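Local coordinates for Lmo1499 protein (Listeria monocytogenes, PDB 4IIW) that probably acts as a membrane-bound lytic transglycosylase of the MltG family, cutting nascent peptidoglycan strands internally to end their elongation, at residues 227-232 with 237-242. Sequence-based numbering, arbitrary orientation.
Sequences SIIEKE and VDRKMI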
loop_
_atom_site.group_PDB
_atom_site.type_symbol
_atom_site.label_atom_id
_atom_site.label_comp_id
_atom_site.label_asym_id
_atom_site.label_seq_id
_atom_site.Cartn_x
_atom_site.Cartn_y
_atom_site.Cartn_z
ATOM N N SER B 227 -45.963 35.193 -9.183
ATOM C CA SER B 227 -44.621 34.853 -8.700
ATOM C C SER B 227 -44.338 35.266 -7.256
ATOM O O SER B 227 -43.720 34.497 -6.501
ATOM C CB SER B 227 -43.526 35.430 -9.607
ATOM O OG SER B 227 -43.542 36.833 -9.570
ATOM N N ILE B 228 -44.752 36.475 -6.866
ATOM C CA ILE B 228 -44.497 36.907 -5.497
ATOM C C ILE B 228 -45.335 36.048 -4.553
ATOM O O ILE B 228 -44.929 35.808 -3.405
ATOM C CB ILE B 228 -44.689 38.423 -5.274
ATOM C CG1 ILE B 228 -46.130 38.863 -5.421
ATOM C CG2 ILE B 228 -43.853 39.209 -6.254
ATOM C CD1 ILE B 228 -46.310 40.363 -5.162
ATOM N N ILE B 229 -46.485 35.567 -5.045
ATOM C CA ILE B 229 -47.346 34.664 -4.260
ATOM C C ILE B 229 -46.659 33.307 -4.151
ATOM O O ILE B 229 -46.618 32.721 -3.068
ATOM C CB ILE B 229 -48.773 34.468 -4.871
ATOM C CG1 ILE B 229 -49.567 35.779 -4.885
ATOM C CG2 ILE B 229 -49.574 33.466 -4.075
ATOM C CD1 ILE B 229 -50.908 35.686 -5.644
ATOM N N GLU B 230 -46.111 32.824 -5.272
ATOM C CA GLU B 230 -45.417 31.522 -5.307
ATOM C C GLU B 230 -44.257 31.437 -4.302
ATOM O O GLU B 230 -44.222 30.527 -3.484
ATOM C CB GLU B 230 -44.883 31.213 -6.706
ATOM C CG GLU B 230 -44.292 29.797 -6.868
ATOM C CD GLU B 230 -45.352 28.708 -6.981
ATOM O OE1 GLU B 230 -46.476 29.020 -7.418
ATOM O OE2 GLU B 230 -45.058 27.524 -6.664
ATOM N N LYS B 231 -43.331 32.392 -4.352
ATOM C CA LYS B 231 -42.169 32.367 -3.462
ATOM C C LYS B 231 -42.504 32.579 -1.979
ATOM O O LYS B 231 -41.676 32.283 -1.127
ATOM C CB LYS B 231 -41.105 33.394 -3.888
ATOM C CG LYS B 231 -40.535 33.225 -5.294
ATOM C CD LYS B 231 -40.001 31.829 -5.569
ATOM C CE LYS B 231 -38.877 31.400 -4.624
ATOM N NZ LYS B 231 -38.444 29.980 -4.898
ATOM N N GLU B 232 -43.699 33.081 -1.664
ATOM C CA GLU B 232 -44.090 33.315 -0.257
ATOM C C GLU B 232 -44.918 32.192 0.389
ATOM O O GLU B 232 -45.192 32.241 1.580
ATOM C CB GLU B 232 -44.852 34.646 -0.115
ATOM C CG GLU B 232 -43.981 35.911 -0.144
ATOM C CD GLU B 232 -43.202 36.154 1.156
ATOM O OE1 GLU B 232 -42.826 35.172 1.835
ATOM O OE2 GLU B 232 -42.952 37.338 1.495
ATOM N N VAL B 237 -49.992 26.289 2.545
ATOM C CA VAL B 237 -50.532 27.624 2.857
ATOM C C VAL B 237 -51.632 28.059 1.877
ATOM O O VAL B 237 -51.627 27.674 0.688
ATOM C CB VAL B 237 -49.418 28.714 2.925
ATOM C CG1 VAL B 237 -50.027 30.102 3.075
ATOM C CG2 VAL B 237 -48.472 28.426 4.079
ATOM N N ASP B 238 -52.582 28.836 2.405
ATOM C CA ASP B 238 -53.681 29.366 1.621
ATOM C C ASP B 238 -53.162 30.583 0.848
ATOM O O ASP B 238 -53.018 31.683 1.383
ATOM C CB ASP B 238 -54.868 29.729 2.522
ATOM C CG ASP B 238 -56.072 30.251 1.738
ATOM O OD1 ASP B 238 -57.091 30.607 2.379
ATOM O OD2 ASP B 238 -56.002 30.314 0.489
ATOM N N ARG B 239 -52.878 30.348 -0.424
ATOM C CA ARG B 239 -52.348 31.352 -1.317
ATOM C C ARG B 239 -53.339 32.458 -1.648
ATOM O O ARG B 239 -52.943 33.558 -1.985
ATOM C CB ARG B 239 -51.880 30.666 -2.589
ATOM C CG ARG B 239 -50.637 29.777 -2.394
ATOM C CD ARG B 239 -50.368 28.943 -3.638
ATOM N NE ARG B 239 -48.950 28.651 -3.867
ATOM C CZ ARG B 239 -48.323 27.511 -3.578
ATOM N NH1 ARG B 239 -48.964 26.477 -3.020
ATOM N NH2 ARG B 239 -47.026 27.410 -3.866
ATOM N N LYS B 240 -54.625 32.175 -1.559
ATOM C CA LYS B 240 -55.621 33.200 -1.827
ATOM C C LYS B 240 -55.643 34.285 -0.732
ATOM O O LYS B 240 -56.124 35.388 -0.980
ATOM C CB LYS B 240 -57.003 32.584 -2.020
ATOM C CG LYS B 240 -57.103 31.767 -3.272
ATOM C CD LYS B 240 -58.475 31.146 -3.451
ATOM C CE LYS B 240 -58.498 30.246 -4.681
ATOM N NZ LYS B 240 -59.782 29.489 -4.798
HETATM N N MSE B 241 -55.159 33.958 0.471
HETATM C CA MSE B 241 -55.047 34.938 1.552
HETATM C C MSE B 241 -53.779 35.731 1.336
HETATM O O MSE B 241 -53.764 36.945 1.504
HETATM C CB MSE B 241 -55.005 34.290 2.942
HETATM C CG MSE B 241 -56.354 33.959 3.554
HETATM SE SE MSE B 241 -57.416 35.554 3.884
HETATM C CE MSE B 241 -58.920 34.657 4.760
ATOM N N ILE B 242 -52.705 35.050 0.972
ATOM C CA ILE B 242 -51.471 35.748 0.678
ATOM C C ILE B 242 -51.752 36.780 -0.406
ATOM O O ILE B 242 -51.339 37.938 -0.302
ATOM C CB ILE B 242 -50.379 34.801 0.203
ATOM C CG1 ILE B 242 -49.933 33.904 1.358
ATOM C CG2 ILE B 242 -49.180 35.583 -0.330
ATOM C CD1 ILE B 242 -48.953 32.787 0.931
#
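I229 lays its CG2 methyl over the base of the R239 side chain, 3.9 Å from R239 CB, and the same methyl meets I242 CG2 at 4.3 Å. Lying anti to the backbone N, CG2 of I229 faces helix 239-251 at the place where the CA atoms of I229 and I242 are nearest, 6.5 Å. I242 points toward 227-232 and sets its CD1 3.9 Å from the carbonyl O of E232. Beyond the apolar patch, R239 runs on past I229, bending at chi3, and brings its NH2 to E230 OE2 at 3.4 Å, a long salt bridge. E230 starts out away from 237-242, and its bend at chi2 (76°) brings the carboxylate back; OE2 approaches the guanidinium obliquely, the two planes 32° apart. The buried carboxylate has further partners through OE1, which accepts hydrogen bonds from S304 OG and G301 N. D238 is the N-cap of helix 239-251; K240 N meets its OD2 at 3.1 Å from above the carboxylate plane. Helix 302-309 packs on I229 and R239, and F330 touches I242. E232 packs its CB near I242 while its carboxylate leads away to T258 OG1. The arrangement is two consecutive helices joined by a short loop, a helix-loop-helix unit of the YceG-like (MltG) family, bringing E232, predicted to matter for catalysis, beside the start of helix 239-251.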